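Local coordinates for protein putative acetyltransferase (Nocardia farcinica, PDB 3D9W) that probably transfers acetyl groups to arylamines, as an arylamine N-acetyltransferase of the opportunistic pathogen Nocardia farcinica, at residues A[176-181]-A[190-195]; A[150-155]-A[163-168]. All coordinates share one frame; numbering follows the deposited sequence.

Contact 1: A[176-181]-A[190-195]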
ATOM      1  N   LEU A 176     -16.364  11.570   6.489  1.00 27.17           N
ATOM      2  CA  LEU A 176     -14.928  11.771   6.445  1.00 26.37           C
ATOM      3  C   LEU A 176     -14.330  10.795   7.447  1.00 26.10           C
ATOM      4  O   LEU A 176     -14.400  11.009   8.654  1.00 27.28           O
ATOM      5  CB  LEU A 176     -14.558  13.205   6.819  1.00 27.10           C
ATOM      6  CG  LEU A 176     -13.052  13.487   6.759  1.00 27.87           C
ATOM      7  CD1 LEU A 176     -12.532  13.335   5.326  1.00 25.31           C
ATOM      8  CD2 LEU A 176     -12.794  14.888   7.283  1.00 28.36           C
ATOM      9  N   TRP A 177     -13.762   9.705   6.947  1.00 24.79           N
ATOM     10  CA  TRP A 177     -13.181   8.710   7.828  1.00 23.39           C
ATOM     11  C   TRP A 177     -11.729   9.012   8.138  1.00 23.05           C
ATOM     12  O   TRP A 177     -11.003   9.552   7.302  1.00 23.00           O
ATOM     13  CB  TRP A 177     -13.281   7.319   7.211  1.00 23.21           C
ATOM     14  CG  TRP A 177     -14.671   6.875   6.932  1.00 21.78           C
ATOM     15  CD1 TRP A 177     -15.419   7.152   5.821  1.00 22.37           C
ATOM     16  CD2 TRP A 177     -15.485   6.064   7.772  1.00 21.26           C
ATOM     17  NE1 TRP A 177     -16.653   6.555   5.917  1.00 22.02           N
ATOM     18  CE2 TRP A 177     -16.719   5.879   7.108  1.00 22.91           C
ATOM     19  CE3 TRP A 177     -15.294   5.471   9.025  1.00 22.42           C
ATOM     20  CZ2 TRP A 177     -17.758   5.124   7.656  1.00 24.34           C
ATOM     21  CZ3 TRP A 177     -16.322   4.722   9.571  1.00 25.02           C
ATOM     22  CH2 TRP A 177     -17.544   4.553   8.885  1.00 24.71           C
ATOM     23  N   VAL A 178     -11.311   8.652   9.347  1.00 22.44           N
ATOM     24  CA  VAL A 178      -9.941   8.868   9.782  1.00 21.27           C
ATOM     25  C   VAL A 178      -9.418   7.624  10.489  1.00 22.03           C
ATOM     26  O   VAL A 178      -9.938   7.226  11.532  1.00 23.59           O
ATOM     27  CB  VAL A 178      -9.839  10.045  10.767  1.00 21.14           C
ATOM     28  CG1 VAL A 178      -8.400  10.513  10.864  1.00 19.78           C
ATOM     29  CG2 VAL A 178     -10.754  11.175  10.339  1.00 20.65           C
ATOM     30  N   LEU A 179      -8.396   7.004   9.914  1.00 21.25           N
ATOM     31  CA  LEU A 179      -7.795   5.831  10.523  1.00 19.66           C
ATOM     32  C   LEU A 179      -6.620   6.320  11.362  1.00 19.54           C
ATOM     33  O   LEU A 179      -5.799   7.097  10.882  1.00 19.44           O
ATOM     34  CB  LEU A 179      -7.295   4.874   9.447  1.00 19.30           C
ATOM     35  CG  LEU A 179      -6.784   3.549  10.003  1.00 19.12           C
ATOM     36  CD1 LEU A 179      -7.974   2.717  10.449  1.00 18.53           C
ATOM     37  CD2 LEU A 179      -5.981   2.814   8.945  1.00 20.19           C
ATOM     38  N   HIS A 180      -6.545   5.874  12.613  1.00 19.40           N
ATOM     39  CA  HIS A 180      -5.464   6.282  13.511  1.00 20.21           C
ATOM     40  C   HIS A 180      -4.539   5.111  13.804  1.00 20.33           C
ATOM     41  O   HIS A 180      -5.001   4.038  14.137  1.00 21.77           O
ATOM     42  CB  HIS A 180      -6.035   6.788  14.839  1.00 22.79           C
ATOM     43  CG  HIS A 180      -6.829   8.053  14.727  1.00 23.41           C
ATOM     44  ND1 HIS A 180      -6.252   9.302  14.793  1.00 25.24           N
ATOM     45  CD2 HIS A 180      -8.159   8.259  14.575  1.00 23.15           C
ATOM     46  CE1 HIS A 180      -7.194  10.225  14.691  1.00 24.17           C
ATOM     47  NE2 HIS A 180      -8.360   9.619  14.557  1.00 23.84           N
ATOM     48  N   GLN A 181      -3.232   5.314  13.697  1.00 21.04           N
ATOM     49  CA  GLN A 181      -2.286   4.243  13.977  1.00 20.87           C
ATOM     50  C   GLN A 181      -1.376   4.675  15.108  1.00 21.58           C
ATOM     51  O   GLN A 181      -1.125   5.862  15.265  1.00 22.03           O
ATOM     52  CB  GLN A 181      -1.430   3.950  12.748  1.00 20.20           C
ATOM     53  CG  GLN A 181      -0.574   5.126  12.326  1.00 20.92           C
ATOM     54  CD  GLN A 181       0.524   4.743  11.360  1.00 20.64           C
ATOM     55  OE1 GLN A 181       0.281   4.074  10.362  1.00 20.17           O
ATOM     56  NE2 GLN A 181       1.744   5.176  11.650  1.00 21.32           N
ATOM     57  N   ARG A 190      -3.313   8.556  10.349  1.00 23.25           N
ATOM     58  CA  ARG A 190      -2.594   8.106   9.179  1.00 23.49           C
ATOM     59  C   ARG A 190      -3.146   8.892   7.997  1.00 23.24           C
ATOM     60  O   ARG A 190      -2.444   9.713   7.410  1.00 25.83           O
ATOM     61  CB  ARG A 190      -2.788   6.596   8.961  1.00 24.59           C
ATOM     62  CG  ARG A 190      -2.051   6.058   7.735  1.00 26.11           C
ATOM     63  CD  ARG A 190      -2.359   4.598   7.412  1.00 26.98           C
ATOM     64  NE  ARG A 190      -1.629   3.669   8.269  1.00 29.43           N
ATOM     65  CZ  ARG A 190      -1.437   2.383   7.987  1.00 31.19           C
ATOM     66  NH1 ARG A 190      -1.924   1.869   6.861  1.00 31.08           N
ATOM     67  NH2 ARG A 190      -0.756   1.609   8.826  1.00 31.50           N
ATOM     68  N   TYR A 191      -4.413   8.669   7.672  1.00 21.20           N
ATOM     69  CA  TYR A 191      -5.032   9.347   6.549  1.00 19.61           C
ATOM     70  C   TYR A 191      -6.523   9.543   6.733  1.00 19.08           C
ATOM     71  O   TYR A 191      -7.096   9.137   7.732  1.00 18.52           O
ATOM     72  CB  TYR A 191      -4.795   8.536   5.274  1.00 21.58           C
ATOM     73  CG  TYR A 191      -5.244   7.080   5.345  1.00 21.28           C
ATOM     74  CD1 TYR A 191      -6.570   6.740   5.629  1.00 20.53           C
ATOM     75  CD2 TYR A 191      -4.337   6.041   5.125  1.00 21.93           C
ATOM     76  CE1 TYR A 191      -6.973   5.405   5.694  1.00 19.92           C
ATOM     77  CE2 TYR A 191      -4.733   4.709   5.187  1.00 20.23           C
ATOM     78  CZ  TYR A 191      -6.046   4.398   5.472  1.00 20.41           C
ATOM     79  OH  TYR A 191      -6.419   3.079   5.544  1.00 18.29           O
ATOM     80  N   THR A 192      -7.151  10.171   5.752  1.00 18.94           N
ATOM     81  CA  THR A 192      -8.588  10.372   5.783  1.00 19.88           C
ATOM     82  C   THR A 192      -9.134   9.943   4.421  1.00 19.93           C
ATOM     83  O   THR A 192      -8.416   9.981   3.427  1.00 18.09           O
ATOM     84  CB  THR A 192      -8.960  11.847   5.991  1.00 21.05           C
ATOM     85  OG1 THR A 192      -8.601  12.601   4.822  1.00 22.67           O
ATOM     86  CG2 THR A 192      -8.254  12.408   7.206  1.00 19.73           C
ATOM     87  N   PHE A 193     -10.394   9.521   4.372  1.00 19.89           N
ATOM     88  CA  PHE A 193     -10.989   9.126   3.101  1.00 18.89           C
ATOM     89  C   PHE A 193     -12.501   9.262   3.080  1.00 18.91           C
ATOM     90  O   PHE A 193     -13.153   9.245   4.125  1.00 18.39           O
ATOM     91  CB  PHE A 193     -10.603   7.688   2.730  1.00 17.39           C
ATOM     92  CG  PHE A 193     -11.201   6.636   3.618  1.00 15.98           C
ATOM     93  CD1 PHE A 193     -10.585   6.281   4.808  1.00 15.96           C
ATOM     94  CD2 PHE A 193     -12.351   5.961   3.236  1.00 14.31           C
ATOM     95  CE1 PHE A 193     -11.099   5.263   5.595  1.00 17.36           C
ATOM     96  CE2 PHE A 193     -12.873   4.946   4.011  1.00 14.50           C
ATOM     97  CZ  PHE A 193     -12.250   4.592   5.193  1.00 17.02           C
ATOM     98  N   THR A 194     -13.047   9.409   1.879  1.00 18.88           N
ATOM     99  CA  THR A 194     -14.481   9.531   1.695  1.00 19.22           C
ATOM    100  C   THR A 194     -14.973   8.222   1.112  1.00 20.25           C
ATOM    101  O   THR A 194     -14.179   7.332   0.826  1.00 20.83           O
ATOM    102  CB  THR A 194     -14.846  10.685   0.725  1.00 18.82           C
ATOM    103  OG1 THR A 194     -14.370  10.394  -0.596  1.00 17.48           O
ATOM    104  CG2 THR A 194     -14.245  11.989   1.213  1.00 16.99           C
ATOM    105  N   THR A 195     -16.279   8.095   0.934  1.00 21.12           N
ATOM    106  CA  THR A 195     -16.810   6.864   0.386  1.00 22.38           C
ATOM    107  C   THR A 195     -17.205   7.014  -1.064  1.00 22.39           C
ATOM    108  O   THR A 195     -18.013   6.251  -1.588  1.00 24.26           O
ATOM    109  CB  THR A 195     -18.011   6.385   1.184  1.00 23.41           C
ATOM    110  OG1 THR A 195     -18.935   7.465   1.332  1.00 25.39           O
ATOM    111  CG2 THR A 195     -17.572   5.881   2.547  1.00 22.09           C
TER
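Trp177 and Phe193 face each other as an antiparallel hydrogen-bonded pair, and their rings form an offset stack. The five-membered part of the indole lies nearly parallel to the phenyl ring, planes 15° apart and centroids 4.8 Å apart. Trp177 CB also sits over the phenyl face, 3.6 Å from the Phe193 ring centroid, a CH-pi contact. Phe193 reaches this place because its CG stands between its own N and carbonyl carbon (chi1 68°), which swings the ring across to the neighbouring strand. Two backbone bonds close the pair, Trp177 N to Phe193 O at 2.9 Å and Phe193 N to Trp177 O at 3.0 Å. On the same face Leu179 and Tyr191 run side by side, Leu179 CD2 lying 3.4 Å from Tyr191 OH; that hydroxyl hydrogen-bonds to Tyr147. Val178 and Thr192 pack methyl to methyl on the other face. At the far end Arg190 presents its NE and NH2 side to Gln181 OE1, which accepts both (2.9 and 3.1 Å), the donors tilted to opposite faces of the amide plane. Arg190 is further fixed by a salt bridge to Asp136 and by the carbonyls of Arg141 and Gly142. The segments lie on the two strands, 175-183 and 188-193, of a beta hairpin inside the large antiparallel sheet, flanked by strands 161-169 and 99-107; Leu121 of strand 117-125 touches Tyr191 and Phe193.

Contact 2: A[150-155]-A[163-168]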
ATOM      1  N   ARG A 150     -16.737   0.695   9.919  1.00 21.97           N
ATOM      2  CA  ARG A 150     -17.695   1.219  10.897  1.00 22.97           C
ATOM      3  C   ARG A 150     -16.972   1.981  12.013  1.00 23.45           C
ATOM      4  O   ARG A 150     -15.807   1.735  12.286  1.00 23.47           O
ATOM      5  CB  ARG A 150     -18.515   0.091  11.521  1.00 22.13           C
ATOM      6  CG  ARG A 150     -17.738  -0.737  12.520  1.00 22.66           C
ATOM      7  CD  ARG A 150     -18.612  -1.796  13.153  1.00 23.62           C
ATOM      8  NE  ARG A 150     -17.836  -2.699  13.997  1.00 23.91           N
ATOM      9  CZ  ARG A 150     -17.374  -2.393  15.205  1.00 23.79           C
ATOM     10  NH1 ARG A 150     -17.612  -1.197  15.729  1.00 23.06           N
ATOM     11  NH2 ARG A 150     -16.667  -3.284  15.887  1.00 21.68           N
ATOM     12  N   PRO A 151     -17.669   2.910  12.680  1.00 23.98           N
ATOM     13  CA  PRO A 151     -17.080   3.700  13.762  1.00 24.07           C
ATOM     14  C   PRO A 151     -16.416   2.836  14.829  1.00 26.05           C
ATOM     15  O   PRO A 151     -17.052   1.952  15.407  1.00 26.17           O
ATOM     16  CB  PRO A 151     -18.278   4.463  14.313  1.00 22.34           C
ATOM     17  CG  PRO A 151     -19.128   4.663  13.114  1.00 22.29           C
ATOM     18  CD  PRO A 151     -19.069   3.313  12.444  1.00 24.23           C
ATOM     19  N   GLN A 152     -15.135   3.099  15.082  1.00 27.24           N
ATOM     20  CA  GLN A 152     -14.375   2.360  16.085  1.00 27.95           C
ATOM     21  C   GLN A 152     -13.376   3.317  16.727  1.00 28.24           C
ATOM     22  O   GLN A 152     -12.170   3.218  16.521  1.00 29.58           O
ATOM     23  CB  GLN A 152     -13.637   1.173  15.441  1.00 26.84           C
ATOM     24  CG  GLN A 152     -14.562   0.109  14.840  1.00 25.95           C
ATOM     25  CD  GLN A 152     -13.806  -1.006  14.135  1.00 26.16           C
ATOM     26  OE1 GLN A 152     -13.048  -1.757  14.757  1.00 27.05           O
ATOM     27  NE2 GLN A 152     -14.009  -1.117  12.826  1.00 25.40           N
ATOM     28  N   PRO A 153     -13.876   4.269  17.521  1.00 27.79           N
ATOM     29  CA  PRO A 153     -12.990   5.233  18.174  1.00 27.14           C
ATOM     30  C   PRO A 153     -12.036   4.593  19.175  1.00 27.38           C
ATOM     31  O   PRO A 153     -10.939   5.099  19.413  1.00 26.82           O
ATOM     32  CB  PRO A 153     -13.969   6.202  18.831  1.00 26.29           C
ATOM     33  CG  PRO A 153     -15.127   5.323  19.168  1.00 25.58           C
ATOM     34  CD  PRO A 153     -15.276   4.481  17.925  1.00 26.55           C
ATOM     35  N   ASP A 154     -12.455   3.471  19.742  1.00 28.34           N
ATOM     36  CA  ASP A 154     -11.643   2.779  20.729  1.00 30.37           C
ATOM     37  C   ASP A 154     -10.538   1.915  20.121  1.00 31.21           C
ATOM     38  O   ASP A 154     -10.761   1.143  19.174  1.00 31.61           O
ATOM     39  CB  ASP A 154     -12.536   1.932  21.629  1.00 31.61           C
ATOM     40  CG  ASP A 154     -13.612   2.755  22.315  1.00 33.73           C
ATOM     41  OD1 ASP A 154     -13.265   3.793  22.921  1.00 34.56           O
ATOM     42  OD2 ASP A 154     -14.802   2.368  22.255  1.00 35.12           O
ATOM     43  N   GLU A 155      -9.338   2.053  20.680  1.00 30.74           N
ATOM     44  CA  GLU A 155      -8.180   1.293  20.225  1.00 30.01           C
ATOM     45  C   GLU A 155      -8.489  -0.186  20.004  1.00 29.08           C
ATOM     46  O   GLU A 155      -8.867  -0.889  20.940  1.00 29.02           O
ATOM     47  CB  GLU A 155      -7.043   1.401  21.251  1.00 31.06           C
ATOM     48  CG  GLU A 155      -5.783   0.613  20.872  1.00 32.64           C
ATOM     49  CD  GLU A 155      -4.743   0.544  21.994  1.00 33.01           C
ATOM     50  OE1 GLU A 155      -4.402   1.612  22.552  1.00 32.32           O
ATOM     51  OE2 GLU A 155      -4.262  -0.578  22.306  1.00 31.76           O
ATOM     52  N   PHE A 163      -4.983   0.477  16.270  1.00 23.51           N
ATOM     53  CA  PHE A 163      -5.675   1.463  15.443  1.00 23.14           C
ATOM     54  C   PHE A 163      -6.955   2.004  16.083  1.00 25.30           C
ATOM     55  O   PHE A 163      -7.364   1.585  17.173  1.00 25.57           O
ATOM     56  CB  PHE A 163      -6.067   0.858  14.090  1.00 20.48           C
ATOM     57  CG  PHE A 163      -4.912   0.352  13.285  1.00 20.08           C
ATOM     58  CD1 PHE A 163      -4.181   1.209  12.478  1.00 20.11           C
ATOM     59  CD2 PHE A 163      -4.555  -0.991  13.331  1.00 19.30           C
ATOM     60  CE1 PHE A 163      -3.106   0.733  11.722  1.00 21.33           C
ATOM     61  CE2 PHE A 163      -3.487  -1.476  12.584  1.00 20.17           C
ATOM     62  CZ  PHE A 163      -2.760  -0.611  11.777  1.00 20.54           C
ATOM     63  N   ARG A 164      -7.580   2.930  15.354  1.00 26.17           N
ATOM     64  CA  ARG A 164      -8.828   3.597  15.725  1.00 27.24           C
ATOM     65  C   ARG A 164      -9.462   4.109  14.440  1.00 25.77           C
ATOM     66  O   ARG A 164      -8.847   4.881  13.711  1.00 25.36           O
ATOM     67  CB  ARG A 164      -8.573   4.809  16.629  1.00 29.66           C
ATOM     68  CG  ARG A 164      -8.257   4.512  18.073  1.00 32.38           C
ATOM     69  CD  ARG A 164      -7.862   5.802  18.800  1.00 36.35           C
ATOM     70  NE  ARG A 164      -7.396   5.533  20.162  1.00 41.25           N
ATOM     71  CZ  ARG A 164      -6.809   6.427  20.958  1.00 42.48           C
ATOM     72  NH1 ARG A 164      -6.608   7.673  20.528  1.00 42.86           N
ATOM     73  NH2 ARG A 164      -6.427   6.071  22.190  1.00 40.94           N
ATOM     74  N   LEU A 165     -10.680   3.668  14.155  1.00 25.06           N
ATOM     75  CA  LEU A 165     -11.378   4.133  12.968  1.00 24.51           C
ATOM     76  C   LEU A 165     -12.357   5.185  13.469  1.00 25.49           C
ATOM     77  O   LEU A 165     -13.135   4.943  14.399  1.00 25.16           O
ATOM     78  CB  LEU A 165     -12.140   2.997  12.280  1.00 21.86           C
ATOM     79  CG  LEU A 165     -12.159   3.048  10.748  1.00 22.17           C
ATOM     80  CD1 LEU A 165     -13.382   2.310  10.240  1.00 23.39           C
ATOM     81  CD2 LEU A 165     -12.189   4.481  10.250  1.00 22.31           C
ATOM     82  N   GLU A 166     -12.322   6.351  12.845  1.00 25.62           N
ATOM     83  CA  GLU A 166     -13.180   7.442  13.253  1.00 26.59           C
ATOM     84  C   GLU A 166     -14.044   7.935  12.102  1.00 26.88           C
ATOM     85  O   GLU A 166     -13.572   8.018  10.971  1.00 26.52           O
ATOM     86  CB  GLU A 166     -12.286   8.554  13.765  1.00 28.48           C
ATOM     87  CG  GLU A 166     -12.968   9.753  14.335  1.00 30.44           C
ATOM     88  CD  GLU A 166     -12.071  10.419  15.358  1.00 33.22           C
ATOM     89  OE1 GLU A 166     -11.828   9.774  16.410  1.00 34.18           O
ATOM     90  OE2 GLU A 166     -11.600  11.558  15.107  1.00 32.72           O
ATOM     91  N   ARG A 167     -15.312   8.236  12.387  1.00 27.08           N
ATOM     92  CA  ARG A 167     -16.220   8.746  11.362  1.00 27.90           C
ATOM     93  C   ARG A 167     -16.591  10.193  11.663  1.00 28.34           C
ATOM     94  O   ARG A 167     -17.271  10.481  12.642  1.00 28.19           O
ATOM     95  CB  ARG A 167     -17.507   7.915  11.259  1.00 28.27           C
ATOM     96  CG  ARG A 167     -18.151   8.021   9.864  1.00 30.25           C
ATOM     97  CD  ARG A 167     -19.582   8.557   9.852  1.00 31.09           C
ATOM     98  NE  ARG A 167     -20.558   7.555  10.274  1.00 33.37           N
ATOM     99  CZ  ARG A 167     -21.133   7.530  11.476  1.00 34.14           C
ATOM    100  NH1 ARG A 167     -20.835   8.462  12.379  1.00 33.72           N
ATOM    101  NH2 ARG A 167     -21.996   6.566  11.780  1.00 33.06           N
ATOM    102  N   ARG A 168     -16.132  11.101  10.816  1.00 29.21           N
ATOM    103  CA  ARG A 168     -16.416  12.510  10.996  1.00 29.59           C
ATOM    104  C   ARG A 168     -17.304  12.989   9.862  1.00 29.26           C
ATOM    105  O   ARG A 168     -17.755  12.197   9.027  1.00 30.11           O
ATOM    106  CB  ARG A 168     -15.117  13.320  10.984  1.00 32.39           C
ATOM    107  CG  ARG A 168     -14.183  13.064  12.144  1.00 36.71           C
ATOM    108  CD  ARG A 168     -12.981  14.008  12.070  1.00 40.18           C
ATOM    109  NE  ARG A 168     -11.940  13.619  13.021  1.00 45.61           N
ATOM    110  CZ  ARG A 168     -10.714  14.147  13.080  1.00 47.60           C
ATOM    111  NH1 ARG A 168     -10.351  15.114  12.234  1.00 48.41           N
ATOM    112  NH2 ARG A 168      -9.836  13.685  13.979  1.00 47.06           N
TER
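Gln152 and Leu165 join the segments through backbone hydrogen bonds, as an antiparallel hydrogen-bonded pair. Leu165 N gives to Gln152 O at 2.8 Å, bent (132° at the hydrogen) and from above the carbonyl plane; the return bond from Gln152 N ends on Leu165 O, whose position is less certain. Farther along, a CA-H...O contact links Glu155 CA to Phe163 O at 3.2 Å. Among the side chains, Leu165 CB meets Gln152 CB at 3.9 Å, and Leu165 CD1 reaches toward Arg150 O. Prolines and arginines supply much of the other packing. Pro151 CG lies over one face of the Arg167 guanidinium, 3.7 Å from Arg167 NH2, the arginine chain bending at chi2 (-121°) and chi3 to bring the group there. The extended chain of Arg164 lays CG and CD alongside Pro153 O before its guanidinium reaches Trp187 in a cation-pi contact. The charges pair within a segment or just outside the two: Glu155 with Arg162, Arg150 with Glu148, and Arg168 with Glu166, whose OE2 is gripped side-on by NE and NH2. Strand 152-153 bridges strand 161-169 just before the corner at Asp154; beyond it, 155-158, the edge strand of the large sheet, forms an antiparallel beta hairpin with 161-169.

Contact 1 is buried and contact 2 lies at the surface, yet both build the same sheet, their centres about 9 Å apart. Strands 161-169 and 175-183, consecutive in the chain, carry one segment of each and are neighbours: His180 N lies 2.7 Å from Arg164 O, a probable hydrogen bond, and Trp177 CE3 packs 3.5 Å from Leu165 CD2. The indole of contact 1 thus adjoins the leucine at the heart of contact 2. Their chemistry follows their place. The inner hairpin combines several backbone bonds with aromatic stacking and a buried arginine with neutral and acidic partners; the sheet border has one bridge, two prolines, a chain corner and arginines that lie largely at the surface.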